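MTH169 (Methanobacterium thermoautotrophicum, PDB 1GTD) is a small alpha/beta protein of the PurS family, with two helices and an antiparallel sheet, and forms a tetramer in the crystal. Local coordinates at residues V5-R10 with R65-P70; D61-L66 with Y75-N80. All blocks are in the same frame, centred on the assembly; numbering follows the deposited sequence.

How the interactions relate
Interactions 1 and 2 both dock helix 59-67 on the antiparallel sheet, with centres about 5 Å apart. Residues 5-10 come first, on the central strand 3-11; segments 61-66 and 65-70 follow, sharing Arg-65 and Leu-66, and 75-80 closes the order on the neighbouring strand 73-81. Interaction 1 therefore uses the C-terminal end of the helix and the turn after it, while interaction 2 uses the preceding part. Arg-8 O and Asp-76 N, 2.7 Å apart, probably form one of the hydrogen bonds that join the two strands. Both contacts thus bring the helix against neighbouring strands of one sheet, and both also reach the third subunit.

Interaction 1 of 2, residues V5-R10 with R65-P70; sequences VEVRIR and RLLCNP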
loop_
_atom_site.group_PDB
_atom_site.type_symbol
_atom_site.label_atom_id
_atom_site.label_comp_id
_atom_site.label_asym_id
_atom_site.label_seq_id
_atom_site.Cartn_x
_atom_site.Cartn_y
_atom_site.Cartn_z
ATOM N N VAL B 5 -0.957 7.434 20.749
ATOM C CA VAL B 5 -0.175 8.096 19.710
ATOM C C VAL B 5 -0.785 8.020 18.314
ATOM O O VAL B 5 -1.339 6.997 17.927
ATOM C CB VAL B 5 1.251 7.491 19.629
ATOM C CG1 VAL B 5 2.132 8.330 18.706
ATOM C CG2 VAL B 5 1.855 7.382 21.022
ATOM N N GLU B 6 -0.681 9.116 17.566
ATOM C CA GLU B 6 -1.176 9.150 16.193
ATOM C C GLU B 6 -0.163 9.829 15.279
ATOM O O GLU B 6 0.181 10.998 15.480
ATOM C CB GLU B 6 -2.504 9.897 16.078
ATOM C CG GLU B 6 -2.966 9.998 14.619
ATOM C CD GLU B 6 -4.278 10.739 14.439
ATOM O OE1 GLU B 6 -4.373 11.908 14.877
ATOM O OE2 GLU B 6 -5.214 10.155 13.846
ATOM N N VAL B 7 0.314 9.093 14.276
ATOM C CA VAL B 7 1.281 9.634 13.324
ATOM C C VAL B 7 0.658 9.718 11.934
ATOM O O VAL B 7 0.249 8.704 11.361
ATOM C CB VAL B 7 2.546 8.764 13.238
ATOM C CG1 VAL B 7 3.574 9.439 12.357
ATOM C CG2 VAL B 7 3.118 8.547 14.615
ATOM N N ARG B 8 0.570 10.935 11.405
ATOM C CA ARG B 8 0.002 11.152 10.077
ATOM C C ARG B 8 1.150 11.415 9.116
ATOM O O ARG B 8 1.995 12.269 9.368
ATOM C CB ARG B 8 -0.977 12.320 10.117
ATOM C CG ARG B 8 -2.050 12.133 11.186
ATOM C CD ARG B 8 -3.056 13.256 11.173
ATOM N NE ARG B 8 -3.864 13.231 9.956
ATOM C CZ ARG B 8 -5.114 12.774 9.886
ATOM N NH1 ARG B 8 -5.718 12.299 10.975
ATOM N NH2 ARG B 8 -5.762 12.791 8.722
ATOM N N ILE B 9 1.188 10.659 8.024
ATOM C CA ILE B 9 2.259 10.767 7.042
ATOM C C ILE B 9 1.762 11.105 5.639
ATOM O O ILE B 9 0.888 10.432 5.102
ATOM C CB ILE B 9 3.043 9.452 7.010
ATOM C CG1 ILE B 9 3.413 9.070 8.443
ATOM C CG2 ILE B 9 4.309 9.600 6.195
ATOM C CD1 ILE B 9 4.016 7.696 8.600
ATOM N N ARG B 10 2.332 12.148 5.040
ATOM C CA ARG B 10 1.929 12.557 3.698
ATOM C C ARG B 10 3.101 13.135 2.899
ATOM O O ARG B 10 3.876 13.944 3.405
ATOM C CB ARG B 10 0.793 13.574 3.796
ATOM C CG ARG B 10 0.182 13.951 2.462
ATOM C CD ARG B 10 -1.032 14.832 2.667
ATOM N NE ARG B 10 -0.703 16.005 3.473
ATOM C CZ ARG B 10 -1.591 16.912 3.876
ATOM N NH1 ARG B 10 -2.874 16.782 3.549
ATOM N NH2 ARG B 10 -1.195 17.949 4.607
ATOM N N ARG B 65 13.382 6.647 11.462
ATOM C CA ARG B 65 14.004 5.418 10.984
ATOM C C ARG B 65 13.087 4.283 10.568
ATOM O O ARG B 65 13.570 3.192 10.271
ATOM C CB ARG B 65 14.938 4.876 12.066
ATOM C CG ARG B 65 14.182 4.353 13.295
ATOM C CD ARG B 65 15.021 3.396 14.131
ATOM N NE ARG B 65 16.223 4.026 14.676
ATOM C CZ ARG B 65 16.219 4.980 15.603
ATOM N NH1 ARG B 65 15.071 5.424 16.100
ATOM N NH2 ARG B 65 17.366 5.489 16.041
ATOM N N LEU B 66 11.780 4.508 10.530
ATOM C CA LEU B 66 10.899 3.407 10.193
ATOM C C LEU B 66 9.621 3.801 9.445
ATOM O O LEU B 66 9.403 3.387 8.306
ATOM C CB LEU B 66 10.549 2.682 11.495
ATOM C CG LEU B 66 10.379 1.165 11.589
ATOM C CD1 LEU B 66 9.114 0.714 10.867
ATOM C CD2 LEU B 66 11.626 0.494 11.021
ATOM N N LEU B 67 8.787 4.616 10.077
ATOM C CA LEU B 67 7.517 5.000 9.487
ATOM C C LEU B 67 7.562 5.779 8.180
ATOM O O LEU B 67 6.734 5.544 7.298
ATOM C CB LEU B 67 6.692 5.761 10.522
ATOM C CG LEU B 67 6.628 5.039 11.874
ATOM C CD1 LEU B 67 5.811 5.880 12.848
ATOM C CD2 LEU B 67 6.019 3.627 11.712
ATOM N N CYS B 68 8.507 6.706 8.034
ATOM C CA CYS B 68 8.565 7.474 6.792
ATOM C C CYS B 68 9.974 7.826 6.360
ATOM O O CYS B 68 10.952 7.406 6.972
ATOM C CB CYS B 68 7.757 8.768 6.939
ATOM S SG CYS B 68 8.503 10.042 8.005
ATOM N N ASN B 69 10.064 8.589 5.279
ATOM C CA ASN B 69 11.346 9.055 4.766
ATOM C C ASN B 69 11.193 10.562 4.737
ATOM O O ASN B 69 10.557 11.104 3.847
ATOM C CB ASN B 69 11.609 8.511 3.355
ATOM C CG ASN B 69 12.841 9.132 2.702
ATOM O OD1 ASN B 69 13.406 8.577 1.757
ATOM N ND2 ASN B 69 13.254 10.295 3.195
ATOM N N PRO B 70 11.777 11.261 5.720
ATOM C CA PRO B 70 11.706 12.726 5.825
ATOM C C PRO B 70 12.045 13.513 4.561
ATOM O O PRO B 70 11.534 14.607 4.361
ATOM C CB PRO B 70 12.666 13.038 6.975
ATOM C CG PRO B 70 13.677 11.953 6.866
ATOM C CD PRO B 70 12.792 10.731 6.648
#
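Ile-9 meets both Leu-67 and Cys-68, and Val-7 adds a lighter contact with Leu-67, in a helix-on-sheet packing of this small alpha/beta fold. The strand 3-11 is the middle one of the antiparallel sheet, and Val-7 and Ile-9 lie on its helix-facing side. The two branches of Ile-9 reach different neighbours. Ile-9 CG2, placed anti to the backbone N, comes against Cys-68 CB at 3.6 Å. The other branch, through CG1, extends to Ile-9 CD1, which lies 3.8 Å from Leu-67 CB. Ile-9 CD1 also comes 3.7 Å from Leu-67 O, a packing contact at the point where the chain leaves the helix. The end of the isoleucine thus meets the base of the leucine, and the two side chains cross at about a right angle. The far end of Leu-67 turns to Val-7 instead, with Leu-67 CD1 and Val-7 CG2 4.2 Å apart. No hydrogen bond links the two segments; apolar side chains carry the contact.

Cys-68 is the first residue to leave helical geometry, and the closest backbone approach of the two segments, 7.1 Å, is between Cys-68 CA and Ile-9 CA. Through the CB of Cys-68, the exit from the helix is packed against the strand. Around this first shell, Leu-67 also touches Met-62 and Ile-43, Val-7 touches Val-59, and Ile-9 and Cys-68 both touch His-73. Leu-67 reaches Ile-23 of the third subunit, so the buried cluster extends to an interface of the tetramer. The strand itself is held by backbone hydrogen bonds on both sides, Val-7 with Ile-43 and Glu-6 with Ser-78. On the face turned from the helix, Arg-8 NH1 and Glu-6 OE2 form a long salt bridge of 3.6 Å.

Interaction 2 of 2, residues D61-L66 with Y75-N80; sequences DMCQRL and YDVSIN
Tyr-75 sets CG between its own backbone N and carbonyl carbon (chi1 59°), which sends the ring from strand 73-81 toward Cys-63 and Gln-64 of the helix. Gln-64 bends at chi2, bringing its amide to the phenol although its CB does not point at the strand. The result is a helix-on-sheet contact at an outer strand of this chain's antiparallel sheet. The strand and the helix segment run roughly antiparallel, their axes 10.6 Å apart at closest approach.

Gln-64 NE2 gives a hydrogen bond of 2.7 Å to Tyr-75 OH, bent to 139° at the hydrogen. The hydroxyl lies near the amide plane of Gln-64, and NE2 sits at the edge of the ring; the amide and ring planes are 43° apart. Glu-60 OE1 makes a weak second hydrogen bond to the same hydroxyl, so two helix residues, one of them only weakly, bond to it.

Closer to the sheet, Cys-63 approaches the ring obliquely. Cys-63 CB meets Tyr-75 CE1 at 3.4 Å, and Cys-63 SG lies 4.5 Å from the centroid of the Tyr-75 ring, a sulfur-aromatic contact. Cys-63 also touches Val-7 on the central strand, bridging from one strand to the next. The backbone O of Gln-64 accepts a hydrogen bond from Arg-25 of the second subunit. Beside the tyrosine, Val-77 CG2 packs 4.0 Å from Cys-63 SG.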
loop_
_atom_site.group_PDB
_atom_site.type_symbol
_atom_site.label_atom_id
_atom_site.label_comp_id
_atom_site.label_asym_id
_atom_site.label_seq_id
_atom_site.Cartn_x
_atom_site.Cartn_y
_atom_site.Cartn_z
ATOM N N ASP B 61 11.784 9.133 16.895
ATOM C CA ASP B 61 12.822 8.253 16.382
ATOM C C ASP B 61 12.202 7.273 15.400
ATOM O O ASP B 61 12.743 7.036 14.323
ATOM C CB ASP B 61 13.490 7.467 17.515
ATOM C CG ASP B 61 14.429 8.315 18.349
ATOM O OD1 ASP B 61 14.903 9.364 17.855
ATOM O OD2 ASP B 61 14.710 7.914 19.502
HETATM N N MSE B 62 11.063 6.706 15.790
HETATM C CA MSE B 62 10.352 5.744 14.960
HETATM C C MSE B 62 10.004 6.317 13.592
HETATM O O MSE B 62 10.093 5.619 12.580
HETATM C CB MSE B 62 9.077 5.291 15.670
HETATM C CG MSE B 62 9.336 4.521 16.952
HETATM SE SE MSE B 62 7.711 4.065 17.896
HETATM C CE MSE B 62 6.466 4.782 16.608
ATOM N N CYS B 63 9.602 7.581 13.563
ATOM C CA CYS B 63 9.260 8.232 12.303
ATOM C C CYS B 63 10.505 8.415 11.448
ATOM O O CYS B 63 10.477 8.203 10.241
ATOM C CB CYS B 63 8.619 9.601 12.552
ATOM S SG CYS B 63 6.962 9.559 13.295
ATOM N N GLN B 64 11.601 8.799 12.089
ATOM C CA GLN B 64 12.861 9.030 11.389
ATOM C C GLN B 64 13.492 7.776 10.770
ATOM O O GLN B 64 14.066 7.831 9.675
ATOM C CB GLN B 64 13.882 9.667 12.348
ATOM C CG GLN B 64 13.589 11.101 12.773
ATOM C CD GLN B 64 13.825 12.095 11.662
ATOM O OE1 GLN B 64 14.941 12.224 11.153
ATOM N NE2 GLN B 64 12.774 12.807 11.272
ATOM N N ARG B 65 13.382 6.647 11.462
ATOM C CA ARG B 65 14.004 5.418 10.984
ATOM C C ARG B 65 13.087 4.283 10.568
ATOM O O ARG B 65 13.570 3.192 10.271
ATOM C CB ARG B 65 14.938 4.876 12.066
ATOM C CG ARG B 65 14.182 4.353 13.295
ATOM C CD ARG B 65 15.021 3.396 14.131
ATOM N NE ARG B 65 16.223 4.026 14.676
ATOM C CZ ARG B 65 16.219 4.980 15.603
ATOM N NH1 ARG B 65 15.071 5.424 16.100
ATOM N NH2 ARG B 65 17.366 5.489 16.041
ATOM N N LEU B 66 11.780 4.508 10.530
ATOM C CA LEU B 66 10.899 3.407 10.193
ATOM C C LEU B 66 9.621 3.801 9.445
ATOM O O LEU B 66 9.403 3.387 8.306
ATOM C CB LEU B 66 10.549 2.682 11.495
ATOM C CG LEU B 66 10.379 1.165 11.589
ATOM C CD1 LEU B 66 9.114 0.714 10.867
ATOM C CD2 LEU B 66 11.626 0.494 11.021
ATOM N N TYR B 75 5.213 14.757 8.157
ATOM C CA TYR B 75 4.446 13.969 9.105
ATOM C C TYR B 75 3.999 14.754 10.323
ATOM O O TYR B 75 4.555 15.801 10.637
ATOM C CB TYR B 75 5.219 12.716 9.510
ATOM C CG TYR B 75 6.559 12.957 10.154
ATOM C CD1 TYR B 75 6.738 12.763 11.526
ATOM C CD2 TYR B 75 7.657 13.356 9.392
ATOM C CE1 TYR B 75 7.981 12.956 12.126
ATOM C CE2 TYR B 75 8.905 13.557 9.980
ATOM C CZ TYR B 75 9.060 13.353 11.347
ATOM O OH TYR B 75 10.290 13.537 11.931
ATOM N N ASP B 76 2.954 14.250 10.972
ATOM C CA ASP B 76 2.370 14.854 12.167
ATOM C C ASP B 76 2.341 13.817 13.267
ATOM O O ASP B 76 2.072 12.639 13.019
ATOM C CB ASP B 76 0.929 15.288 11.908
ATOM C CG ASP B 76 0.833 16.664 11.336
ATOM O OD1 ASP B 76 0.739 17.618 12.136
ATOM O OD2 ASP B 76 0.857 16.797 10.092
ATOM N N VAL B 77 2.607 14.251 14.488
ATOM C CA VAL B 77 2.563 13.348 15.618
ATOM C C VAL B 77 1.743 14.004 16.714
ATOM O O VAL B 77 2.025 15.137 17.123
ATOM C CB VAL B 77 3.969 13.026 16.153
ATOM C CG1 VAL B 77 3.859 12.089 17.355
ATOM C CG2 VAL B 77 4.801 12.373 15.065
ATOM N N SER B 78 0.704 13.305 17.159
ATOM C CA SER B 78 -0.148 13.806 18.228
ATOM C C SER B 78 -0.117 12.777 19.345
ATOM O O SER B 78 -0.272 11.582 19.108
ATOM C CB SER B 78 -1.588 14.010 17.735
ATOM O OG SER B 78 -2.216 12.774 17.438
ATOM N N ILE B 79 0.101 13.243 20.566
ATOM C CA ILE B 79 0.154 12.345 21.705
ATOM C C ILE B 79 -0.904 12.767 22.718
ATOM O O ILE B 79 -0.890 13.881 23.226
ATOM C CB ILE B 79 1.567 12.357 22.332
ATOM C CG1 ILE B 79 2.602 12.140 21.223
ATOM C CG2 ILE B 79 1.698 11.255 23.369
ATOM C CD1 ILE B 79 4.016 12.443 21.622
ATOM N N ASN B 80 -1.840 11.864 22.975
ATOM C CA ASN B 80 -2.922 12.110 23.908
ATOM C C ASN B 80 -2.726 11.199 25.122
ATOM O O ASN B 80 -2.586 9.987 24.974
ATOM C CB ASN B 80 -4.261 11.791 23.227
ATOM C CG ASN B 80 -4.374 12.400 21.828
ATOM O OD1 ASN B 80 -4.579 13.606 21.683
ATOM N ND2 ASN B 80 -4.231 11.566 20.791
#